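Long-range contacts in acyl-CoA dehydrogenase (Mycobacterium thermoresistibile, PDB 3PFD), which uses flavin adenine dinucleotide to oxidise saturated acyl-CoA thioesters to their 2,3-dehydroacyl-CoA products in fatty acid metabolism: residues Pro101-Met109 and Val127-Tyr136; Asp253-Val264 and Ser330-Ala341. All blocks are in the same frame, centred on the assembly; numbering follows the deposited sequence.

Interaction 1: residues Pro101-Met109 and Val127-Tyr136; sequences PAVNKLGTM and VASGEAMASY. With FDA (dihydroflavine-adenine dinucleotide), chain B.
The side-chain oxygen of N104 is gripped twice: the backbone N-H of A134 donates to OD1 at 3.2 Å, close to straight at 161°, and a water donates to it as well. That N-H comes in tilted 30° from the plane of the amide. The same water gives its other proton to the A134 carbonyl, so helix 95-114 holds both polar groups of A134, one directly and one through water. The ND2 end of N104 goes the other way, to the carbonyl of S65, and the two ends together fix how the amide is turned.

One turn on, G107 lets the strand come right down on the helix; its CA lies 3.4 Å from S135 O. On one side of it T108 CG2 packs on A134 CB and meets V127 CG2 tip to tip, while its hydroxyl bonds back to N104 O. On the other side L106 crosses Y136 at about a right angle. L106 sets CD1 over one face of the tyrosine ring, 4.3 Å from the centroid, a CH-pi contact.

The carbonyl of Y136 then accepts the flavin N3-H at 2.8 Å and 173°. A helix of the N-terminal domain thus backs the edge strand 134-137, which binds the flavin pyrimidine ring in this acyl-CoA dehydrogenase fold.

Interaction 2: residues Asp253-Val264 and Ser330-Ala341; sequences DHTRPTIGAQAV and SAASKCFASDVA
G260 and K334 bring the two backbones together, their CA atoms 4.1 Å apart. With no side chain at G260, helix 256-280 can lie against helix 326-352, and A337 CB presses on G260 O at 3.3 Å. The next turn repeats the fit with alanines: A263 CB sits over the A337 carbonyl and 3.9 Å from A341 CB, while V264 CG2 closes on A337 from the flank. Small residues let the axes of 256-264 and 330-341 approach to 7.5 Å at an angle of 20°, running the same way along the chain.

Toward the start of helix 256-280 the contacts become mixed. The P257 ring leans on S330 CB and S333 OG, and S330 CB reaches D253 O at 3.5 Å. K334 lays its CB and CG against the R256 carbonyl, then bends at chi2 (-80°) and runs beside I259, the two side chains pointing the same way.

Both helices belong to the C-terminal helical domain of the acyl-CoA dehydrogenase fold, where this near-parallel pair forms part of the bundle; helix 292-321 touches both of them, meeting A261 and V264 on one and S333 and F336 on the other.

Behind the first shell, polar ends are tied down. S333 OG bonds to S330 O at 3.0 Å, and K334 N comes to that carbonyl from the same face of its plane. The ammonium of K334 is taken by the carbonyls of T373 and G378 and by N380 OD1, which would be expected to stabilise its charge. R256 has its strongest polar partner in E377, whose OE1 also bonds T255 OG1.

Interaction 1 joins a helix of the N-terminal domain to strand 134-137, outermost within this chain in a mixed four-stranded sheet; interaction 2 lies within the C-terminal helical domain. Their centres are 19 Å apart, yet they touch directly: K105 NZ lies 3.1 Å from H254 O, a probable hydrogen bond, and L106 CD1 packs 3.5 Å from OG1 of T255, the N-cap residue just before helix 256-280. Both contacts lie near the flavin. Y136 bonds it directly, whereas the R256 side chain stays about 8 Å away. R281 of the second subunit also bonds the cofactor, so the site is shared between chains.

Interaction 1: residues Pro101-Met109 and Val127-Tyr136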
loop_
_atom_site.group_PDB
_atom_site.type_symbol
_atom_site.label_atom_id
_atom_site.label_comp_id
_atom_site.label_asym_id
_atom_site.label_seq_id
_atom_site.Cartn_x
_atom_site.Cartn_y
_atom_site.Cartn_z
ATOM N N PRO C 101 -17.970 -4.081 -27.163
ATOM C CA PRO C 101 -19.199 -4.130 -26.358
ATOM C C PRO C 101 -19.294 -3.044 -25.285
ATOM O O PRO C 101 -20.400 -2.603 -24.987
ATOM C CB PRO C 101 -19.158 -5.527 -25.725
ATOM C CG PRO C 101 -17.660 -5.884 -25.676
ATOM C CD PRO C 101 -17.146 -5.294 -26.993
ATOM N N ALA C 102 -18.167 -2.607 -24.711
ATOM C CA ALA C 102 -18.216 -1.642 -23.588
ATOM C C ALA C 102 -18.676 -0.282 -24.081
ATOM O O ALA C 102 -19.469 0.391 -23.408
ATOM C CB ALA C 102 -16.859 -1.516 -22.882
ATOM N N VAL C 103 -18.167 0.123 -25.247
ATOM C CA VAL C 103 -18.583 1.416 -25.849
ATOM C C VAL C 103 -19.896 1.339 -26.611
ATOM O O VAL C 103 -20.647 2.336 -26.661
ATOM C CB VAL C 103 -17.416 2.157 -26.571
ATOM C CG1 VAL C 103 -17.876 3.493 -27.203
ATOM C CG2 VAL C 103 -16.313 2.422 -25.547
ATOM N N ASN C 104 -20.220 0.157 -27.156
ATOM C CA ASN C 104 -21.568 -0.034 -27.665
ATOM C C ASN C 104 -22.602 0.304 -26.572
ATOM O O ASN C 104 -23.625 0.936 -26.851
ATOM C CB ASN C 104 -21.782 -1.439 -28.265
ATOM C CG ASN C 104 -21.226 -1.558 -29.693
ATOM O OD1 ASN C 104 -20.874 -0.552 -30.325
ATOM N ND2 ASN C 104 -21.144 -2.781 -30.203
ATOM N N LYS C 105 -22.298 -0.071 -25.325
ATOM C CA LYS C 105 -23.156 0.238 -24.208
ATOM C C LYS C 105 -23.065 1.730 -23.834
ATOM O O LYS C 105 -24.081 2.390 -23.726
ATOM C CB LYS C 105 -22.867 -0.682 -22.998
ATOM C CG LYS C 105 -24.099 -0.818 -22.113
ATOM C CD LYS C 105 -23.842 -1.170 -20.670
ATOM C CE LYS C 105 -25.164 -0.935 -19.919
ATOM N NZ LYS C 105 -25.218 -1.655 -18.651
ATOM N N LEU C 106 -21.856 2.255 -23.642
ATOM C CA LEU C 106 -21.654 3.687 -23.366
ATOM C C LEU C 106 -22.400 4.606 -24.355
ATOM O O LEU C 106 -23.071 5.547 -23.925
ATOM C CB LEU C 106 -20.152 4.040 -23.356
ATOM C CG LEU C 106 -19.745 5.410 -22.777
ATOM C CD1 LEU C 106 -20.190 5.544 -21.311
ATOM C CD2 LEU C 106 -18.235 5.673 -22.902
ATOM N N GLY C 107 -22.285 4.324 -25.663
ATOM C CA GLY C 107 -22.885 5.172 -26.728
ATOM C C GLY C 107 -24.386 5.000 -26.946
ATOM O O GLY C 107 -24.985 5.677 -27.814
ATOM N N THR C 108 -25.005 4.093 -26.187
ATOM C CA THR C 108 -26.457 3.865 -26.338
ATOM C C THR C 108 -27.266 4.013 -25.061
ATOM O O THR C 108 -28.490 4.095 -25.125
ATOM C CB THR C 108 -26.828 2.515 -27.010
ATOM O OG1 THR C 108 -26.224 1.419 -26.304
ATOM C CG2 THR C 108 -26.433 2.520 -28.459
ATOM N N MET C 109 -26.588 4.056 -23.916
ATOM C CA MET C 109 -27.274 3.965 -22.628
ATOM C C MET C 109 -28.163 5.190 -22.325
ATOM O O MET C 109 -29.277 5.028 -21.848
ATOM C CB MET C 109 -26.278 3.713 -21.500
ATOM C CG MET C 109 -26.855 2.952 -20.312
ATOM S SD MET C 109 -27.805 1.485 -20.800
ATOM C CE MET C 109 -28.839 1.368 -19.336
ATOM N N VAL C 127 -27.526 -1.355 -33.884
ATOM C CA VAL C 127 -26.562 -1.697 -32.826
ATOM C C VAL C 127 -26.838 -3.112 -32.319
ATOM O O VAL C 127 -25.923 -3.889 -32.118
ATOM C CB VAL C 127 -26.587 -0.686 -31.645
ATOM C CG1 VAL C 127 -25.451 -0.978 -30.652
ATOM C CG2 VAL C 127 -26.474 0.734 -32.158
ATOM N N ALA C 128 -28.112 -3.436 -32.116
ATOM C CA ALA C 128 -28.506 -4.769 -31.687
ATOM C C ALA C 128 -28.026 -5.834 -32.656
ATOM O O ALA C 128 -27.634 -6.909 -32.217
ATOM C CB ALA C 128 -30.024 -4.862 -31.540
ATOM N N SER C 129 -28.067 -5.534 -33.961
ATOM C CA SER C 129 -27.748 -6.528 -34.996
ATOM C C SER C 129 -26.265 -6.699 -35.298
ATOM O O SER C 129 -25.901 -7.634 -36.004
ATOM C CB SER C 129 -28.503 -6.242 -36.305
ATOM O OG SER C 129 -27.916 -5.169 -37.031
ATOM N N GLY C 130 -25.425 -5.808 -34.771
ATOM C CA GLY C 130 -23.992 -5.789 -35.114
ATOM C C GLY C 130 -23.676 -4.995 -36.380
ATOM O O GLY C 130 -22.515 -4.889 -36.777
ATOM N N GLU C 131 -24.711 -4.446 -37.017
ATOM C CA GLU C 131 -24.550 -3.609 -38.218
ATOM C C GLU C 131 -23.909 -2.251 -37.896
ATOM O O GLU C 131 -23.295 -1.635 -38.760
ATOM C CB GLU C 131 -25.901 -3.388 -38.925
ATOM N N ALA C 132 -24.073 -1.779 -36.668
ATOM C CA ALA C 132 -23.574 -0.457 -36.297
ATOM C C ALA C 132 -22.977 -0.416 -34.907
ATOM O O ALA C 132 -23.631 -0.827 -33.941
ATOM C CB ALA C 132 -24.700 0.574 -36.377
ATOM N N MET C 133 -21.770 0.135 -34.795
ATOM C CA MET C 133 -21.223 0.471 -33.486
ATOM C C MET C 133 -21.668 1.876 -33.096
ATOM O O MET C 133 -21.952 2.711 -33.958
ATOM C CB MET C 133 -19.691 0.371 -33.465
ATOM C CG MET C 133 -19.128 -0.910 -34.071
ATOM S SD MET C 133 -17.330 -1.010 -33.920
ATOM C CE MET C 133 -16.908 0.619 -33.283
ATOM N N ALA C 134 -21.735 2.125 -31.796
ATOM C CA ALA C 134 -22.064 3.446 -31.264
ATOM C C ALA C 134 -20.882 3.988 -30.438
ATOM O O ALA C 134 -20.197 3.219 -29.794
ATOM C CB ALA C 134 -23.320 3.377 -30.397
ATOM N N SER C 135 -20.668 5.304 -30.480
ATOM C CA SER C 135 -19.711 5.993 -29.609
ATOM C C SER C 135 -20.416 7.021 -28.704
ATOM O O SER C 135 -21.578 7.391 -28.931
ATOM C CB SER C 135 -18.625 6.682 -30.449
ATOM O OG SER C 135 -17.837 5.716 -31.148
ATOM N N TYR C 136 -19.689 7.489 -27.701
ATOM C CA TYR C 136 -20.179 8.443 -26.715
ATOM C C TYR C 136 -19.267 9.666 -26.769
ATOM O O TYR C 136 -18.097 9.583 -26.432
ATOM C CB TYR C 136 -20.136 7.781 -25.332
ATOM C CG TYR C 136 -20.624 8.618 -24.164
ATOM C CD1 TYR C 136 -21.984 8.884 -23.988
ATOM C CD2 TYR C 136 -19.734 9.091 -23.200
ATOM C CE1 TYR C 136 -22.440 9.627 -22.895
ATOM C CE2 TYR C 136 -20.181 9.842 -22.105
ATOM C CZ TYR C 136 -21.534 10.102 -21.968
ATOM O OH TYR C 136 -21.979 10.844 -20.890
HETATM P PA FDA B . -8.409 16.369 -16.203
HETATM O O1A FDA B . -9.861 16.542 -15.848
HETATM O O2A FDA B . -7.583 17.544 -16.664
HETATM O O5B FDA B . -7.692 15.705 -14.921
HETATM C C5B FDA B . -6.298 15.862 -14.637
HETATM C C4B FDA B . -6.016 15.341 -13.221
HETATM O O4B FDA B . -6.664 16.167 -12.247
HETATM C C3B FDA B . -6.569 13.930 -13.010
HETATM O O3B FDA B . -5.690 13.248 -12.105
HETATM C C2B FDA B . -7.901 14.175 -12.319
HETATM O O2B FDA B . -8.321 13.071 -11.511
HETATM C C1B FDA B . -7.570 15.385 -11.475
HETATM N N9A FDA B . -8.771 16.146 -11.073
HETATM C C8A FDA B . -9.565 16.874 -11.878
HETATM N N7A FDA B . -10.556 17.434 -11.139
HETATM C C5A FDA B . -10.383 17.046 -9.851
HETATM C C6A FDA B . -11.089 17.299 -8.664
HETATM N N6A FDA B . -12.213 18.081 -8.679
HETATM N N1A FDA B . -10.640 16.751 -7.503
HETATM C C2A FDA B . -9.536 15.970 -7.513
HETATM N N3A FDA B . -8.827 15.709 -8.635
HETATM C C4A FDA B . -9.241 16.229 -9.819
HETATM N N1 FDA B . -14.471 10.829 -23.316
HETATM C C2 FDA B . -15.554 10.772 -24.150
HETATM O O2 FDA B . -16.371 11.729 -24.232
HETATM N N3 FDA B . -15.758 9.677 -24.912
HETATM C C4 FDA B . -14.907 8.627 -24.859
HETATM O O4 FDA B . -15.148 7.658 -25.598
HETATM C C4X FDA B . -13.795 8.644 -23.994
HETATM N N5 FDA B . -12.871 7.662 -24.009
HETATM C C5X FDA B . -11.602 7.908 -23.638
HETATM C C6 FDA B . -10.542 7.119 -24.106
HETATM C C7 FDA B . -9.217 7.446 -23.767
HETATM C C7M FDA B . -8.071 6.591 -24.264
HETATM C C8 FDA B . -8.951 8.526 -22.937
HETATM C C8M FDA B . -7.533 8.896 -22.540
HETATM C C9 FDA B . -9.998 9.297 -22.467
HETATM C C9A FDA B . -11.318 9.003 -22.824
HETATM N N10 FDA B . -12.345 9.931 -22.549
HETATM C C10 FDA B . -13.589 9.779 -23.218
HETATM C "C1'" FDA B . -12.051 11.150 -21.792
HETATM C "C2'" FDA B . -11.926 10.875 -20.287
HETATM O "O2'" FDA B . -13.194 10.599 -19.651
HETATM C "C3'" FDA B . -11.193 12.045 -19.666
HETATM O "O3'" FDA B . -9.786 11.912 -19.986
HETATM C "C4'" FDA B . -11.383 12.110 -18.138
HETATM O "O4'" FDA B . -12.722 12.495 -17.819
HETATM C "C5'" FDA B . -10.428 13.097 -17.481
HETATM O "O5'" FDA B . -10.445 14.335 -18.203
HETATM P P FDA B . -9.046 14.987 -18.657
HETATM O O1P FDA B . -8.302 13.957 -19.469
HETATM O O2P FDA B . -9.320 16.351 -19.245
HETATM O O3P FDA B . -8.238 15.138 -17.270
HETATM O O HOH W 1 -18.478 1.146 -29.856
#

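Interaction 2: residues Asp253-Val264 and Ser330-Ala341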
loop_
_atom_site.group_PDB
_atom_site.type_symbol
_atom_site.label_atom_id
_atom_site.label_comp_id
_atom_site.label_asym_id
_atom_site.label_seq_id
_atom_site.Cartn_x
_atom_site.Cartn_y
_atom_site.Cartn_z
ATOM N N ASP C 253 -23.652 5.957 -14.179
ATOM C CA ASP C 253 -24.183 5.065 -13.140
ATOM C C ASP C 253 -24.374 3.650 -13.669
ATOM O O ASP C 253 -24.073 2.654 -12.970
ATOM C CB ASP C 253 -25.550 5.545 -12.638
ATOM C CG ASP C 253 -25.452 6.624 -11.564
ATOM O OD1 ASP C 253 -24.356 6.796 -10.976
ATOM O OD2 ASP C 253 -26.492 7.292 -11.318
ATOM N N HIS C 254 -24.886 3.567 -14.894
ATOM C CA HIS C 254 -25.150 2.286 -15.526
ATOM C C HIS C 254 -23.991 1.744 -16.367
ATOM O O HIS C 254 -24.157 0.702 -17.022
ATOM C CB HIS C 254 -26.420 2.377 -16.377
ATOM C CG HIS C 254 -27.652 2.645 -15.570
ATOM N ND1 HIS C 254 -28.485 1.640 -15.129
ATOM C CD2 HIS C 254 -28.169 3.800 -15.090
ATOM C CE1 HIS C 254 -29.482 2.166 -14.441
ATOM N NE2 HIS C 254 -29.312 3.475 -14.397
ATOM N N THR C 255 -22.855 2.447 -16.421
ATOM C CA THR C 255 -21.752 1.954 -17.259
ATOM C C THR C 255 -20.422 1.817 -16.511
ATOM O O THR C 255 -19.578 1.001 -16.886
ATOM C CB THR C 255 -21.538 2.792 -18.552
ATOM O OG1 THR C 255 -21.129 4.114 -18.205
ATOM C CG2 THR C 255 -22.822 2.845 -19.427
ATOM N N ARG C 256 -20.248 2.593 -15.445
ATOM C CA ARG C 256 -19.035 2.483 -14.632
ATOM C C ARG C 256 -18.654 1.048 -14.248
ATOM O O ARG C 256 -17.483 0.698 -14.322
ATOM C CB ARG C 256 -19.110 3.381 -13.404
ATOM C CG ARG C 256 -18.525 4.736 -13.691
ATOM C CD ARG C 256 -18.889 5.780 -12.653
ATOM N NE ARG C 256 -18.312 7.066 -13.043
ATOM C CZ ARG C 256 -18.821 8.253 -12.720
ATOM N NH1 ARG C 256 -19.948 8.323 -11.995
ATOM N NH2 ARG C 256 -18.204 9.363 -13.139
ATOM N N PRO C 257 -19.642 0.211 -13.865
ATOM C CA PRO C 257 -19.284 -1.176 -13.512
ATOM C C PRO C 257 -18.686 -1.963 -14.671
ATOM O O PRO C 257 -17.910 -2.899 -14.431
ATOM C CB PRO C 257 -20.619 -1.792 -13.052
ATOM C CG PRO C 257 -21.478 -0.598 -12.629
ATOM C CD PRO C 257 -21.070 0.509 -13.603
ATOM N N THR C 258 -19.040 -1.606 -15.920
ATOM C CA THR C 258 -18.521 -2.325 -17.097
ATOM C C THR C 258 -17.026 -2.049 -17.288
ATOM O O THR C 258 -16.283 -2.917 -17.701
ATOM C CB THR C 258 -19.326 -2.036 -18.396
ATOM O OG1 THR C 258 -19.075 -0.703 -18.838
ATOM C CG2 THR C 258 -20.842 -2.233 -18.167
ATOM N N ILE C 259 -16.580 -0.849 -16.928
ATOM C CA ILE C 259 -15.147 -0.571 -16.906
ATOM C C ILE C 259 -14.477 -1.284 -15.722
ATOM O O ILE C 259 -13.361 -1.766 -15.831
ATOM C CB ILE C 259 -14.845 0.939 -16.929
ATOM C CG1 ILE C 259 -15.381 1.566 -18.240
ATOM C CG2 ILE C 259 -13.337 1.202 -16.766
ATOM C CD1 ILE C 259 -14.925 0.883 -19.535
ATOM N N GLY C 260 -15.177 -1.396 -14.609
ATOM C CA GLY C 260 -14.735 -2.313 -13.551
ATOM C C GLY C 260 -14.549 -3.720 -14.095
ATOM O O GLY C 260 -13.512 -4.377 -13.841
ATOM N N ALA C 261 -15.553 -4.203 -14.836
ATOM C CA ALA C 261 -15.516 -5.565 -15.391
ATOM C C ALA C 261 -14.356 -5.746 -16.360
ATOM O O ALA C 261 -13.704 -6.798 -16.406
ATOM C CB ALA C 261 -16.857 -5.904 -16.095
ATOM N N GLN C 262 -14.131 -4.727 -17.176
ATOM C CA GLN C 262 -12.974 -4.715 -18.068
ATOM C C GLN C 262 -11.647 -4.891 -17.287
ATOM O O GLN C 262 -10.765 -5.695 -17.658
ATOM C CB GLN C 262 -12.965 -3.402 -18.865
ATOM C CG GLN C 262 -11.773 -3.223 -19.794
ATOM C CD GLN C 262 -11.821 -1.880 -20.481
ATOM O OE1 GLN C 262 -11.496 -0.861 -19.887
ATOM N NE2 GLN C 262 -12.271 -1.867 -21.730
ATOM N N ALA C 263 -11.529 -4.116 -16.221
ATOM C CA ALA C 263 -10.336 -4.126 -15.393
ATOM C C ALA C 263 -10.198 -5.492 -14.731
ATOM O O ALA C 263 -9.090 -6.041 -14.660
ATOM C CB ALA C 263 -10.403 -3.024 -14.348
ATOM N N VAL C 264 -11.309 -6.046 -14.253
ATOM C CA VAL C 264 -11.288 -7.399 -13.653
ATOM C C VAL C 264 -10.739 -8.384 -14.706
ATOM O O VAL C 264 -9.856 -9.183 -14.409
ATOM C CB VAL C 264 -12.703 -7.838 -13.117
ATOM C CG1 VAL C 264 -12.754 -9.363 -12.772
ATOM C CG2 VAL C 264 -13.115 -7.040 -11.861
ATOM N N SER C 330 -21.440 2.131 -7.856
ATOM C CA SER C 330 -20.907 2.077 -9.223
ATOM C C SER C 330 -19.498 2.724 -9.318
ATOM O O SER C 330 -18.608 2.146 -9.946
ATOM C CB SER C 330 -21.898 2.601 -10.265
ATOM O OG SER C 330 -21.927 4.001 -10.287
ATOM N N ALA C 331 -19.310 3.863 -8.633
ATOM C CA ALA C 331 -17.997 4.540 -8.507
ATOM C C ALA C 331 -16.997 3.639 -7.781
ATOM O O ALA C 331 -15.856 3.507 -8.218
ATOM C CB ALA C 331 -18.133 5.868 -7.768
ATOM N N ALA C 332 -17.431 3.041 -6.669
ATOM C CA ALA C 332 -16.604 2.091 -5.906
ATOM C C ALA C 332 -16.103 0.941 -6.766
ATOM O O ALA C 332 -14.915 0.638 -6.759
ATOM C CB ALA C 332 -17.381 1.522 -4.660
ATOM N N SER C 333 -17.012 0.306 -7.496
ATOM C CA SER C 333 -16.679 -0.898 -8.260
ATOM C C SER C 333 -15.700 -0.620 -9.400
ATOM O O SER C 333 -14.769 -1.409 -9.655
ATOM C CB SER C 333 -17.942 -1.562 -8.809
ATOM O OG SER C 333 -18.471 -0.857 -9.911
ATOM N N LYS C 334 -15.890 0.522 -10.051
ATOM C CA LYS C 334 -14.983 0.962 -11.106
ATOM C C LYS C 334 -13.599 1.365 -10.519
ATOM O O LYS C 334 -12.547 0.915 -11.016
ATOM C CB LYS C 334 -15.629 2.088 -11.937
ATOM C CG LYS C 334 -14.874 2.495 -13.263
ATOM C CD LYS C 334 -13.688 3.433 -12.949
ATOM C CE LYS C 334 -13.216 4.232 -14.154
ATOM N NZ LYS C 334 -11.924 4.971 -13.856
ATOM N N CYS C 335 -13.608 2.192 -9.467
ATOM C CA CYS C 335 -12.365 2.658 -8.840
ATOM C C CYS C 335 -11.552 1.485 -8.287
ATOM O O CYS C 335 -10.362 1.361 -8.577
ATOM C CB CYS C 335 -12.654 3.680 -7.713
ATOM S SG CYS C 335 -11.181 4.433 -6.988
ATOM N N PHE C 336 -12.195 0.610 -7.516
ATOM C CA PHE C 336 -11.481 -0.551 -6.906
ATOM C C PHE C 336 -10.934 -1.521 -7.963
ATOM O O PHE C 336 -9.753 -1.890 -7.932
ATOM C CB PHE C 336 -12.402 -1.312 -5.942
ATOM C CG PHE C 336 -11.696 -2.400 -5.145
ATOM C CD1 PHE C 336 -10.733 -2.068 -4.182
ATOM C CD2 PHE C 336 -11.996 -3.740 -5.359
ATOM C CE1 PHE C 336 -10.097 -3.062 -3.438
ATOM C CE2 PHE C 336 -11.377 -4.760 -4.612
ATOM C CZ PHE C 336 -10.417 -4.421 -3.649
ATOM N N ALA C 337 -11.787 -1.958 -8.886
ATOM C CA ALA C 337 -11.308 -2.886 -9.923
ATOM C C ALA C 337 -10.130 -2.339 -10.711
ATOM O O ALA C 337 -9.202 -3.076 -11.022
ATOM C CB ALA C 337 -12.419 -3.330 -10.873
ATOM N N SER C 338 -10.168 -1.057 -11.041
ATOM C CA SER C 338 -9.086 -0.478 -11.857
ATOM C C SER C 338 -7.818 -0.337 -11.040
ATOM O O SER C 338 -6.726 -0.577 -11.555
ATOM C CB SER C 338 -9.498 0.868 -12.490
ATOM O OG SER C 338 -9.934 1.789 -11.503
ATOM N N ASP C 339 -7.949 0.045 -9.770
ATOM C CA ASP C 339 -6.793 0.032 -8.867
ATOM C C ASP C 339 -6.219 -1.380 -8.766
ATOM O O ASP C 339 -4.997 -1.568 -8.813
ATOM C CB ASP C 339 -7.129 0.583 -7.467
ATOM C CG ASP C 339 -7.337 2.084 -7.462
ATOM O OD1 ASP C 339 -7.052 2.734 -8.470
ATOM O OD2 ASP C 339 -7.799 2.623 -6.456
ATOM N N VAL C 340 -7.098 -2.377 -8.645
ATOM C CA VAL C 340 -6.645 -3.772 -8.540
ATOM C C VAL C 340 -5.850 -4.197 -9.821
ATOM O O VAL C 340 -4.740 -4.758 -9.738
ATOM C CB VAL C 340 -7.822 -4.703 -8.209
ATOM C CG1 VAL C 340 -7.464 -6.167 -8.450
ATOM C CG2 VAL C 340 -8.251 -4.549 -6.703
ATOM N N ALA C 341 -6.415 -3.873 -10.990
ATOM C CA ALA C 341 -5.801 -4.211 -12.277
ATOM C C ALA C 341 -4.416 -3.608 -12.419
ATOM O O ALA C 341 -3.540 -4.248 -12.938
ATOM C CB ALA C 341 -6.687 -3.758 -13.424
#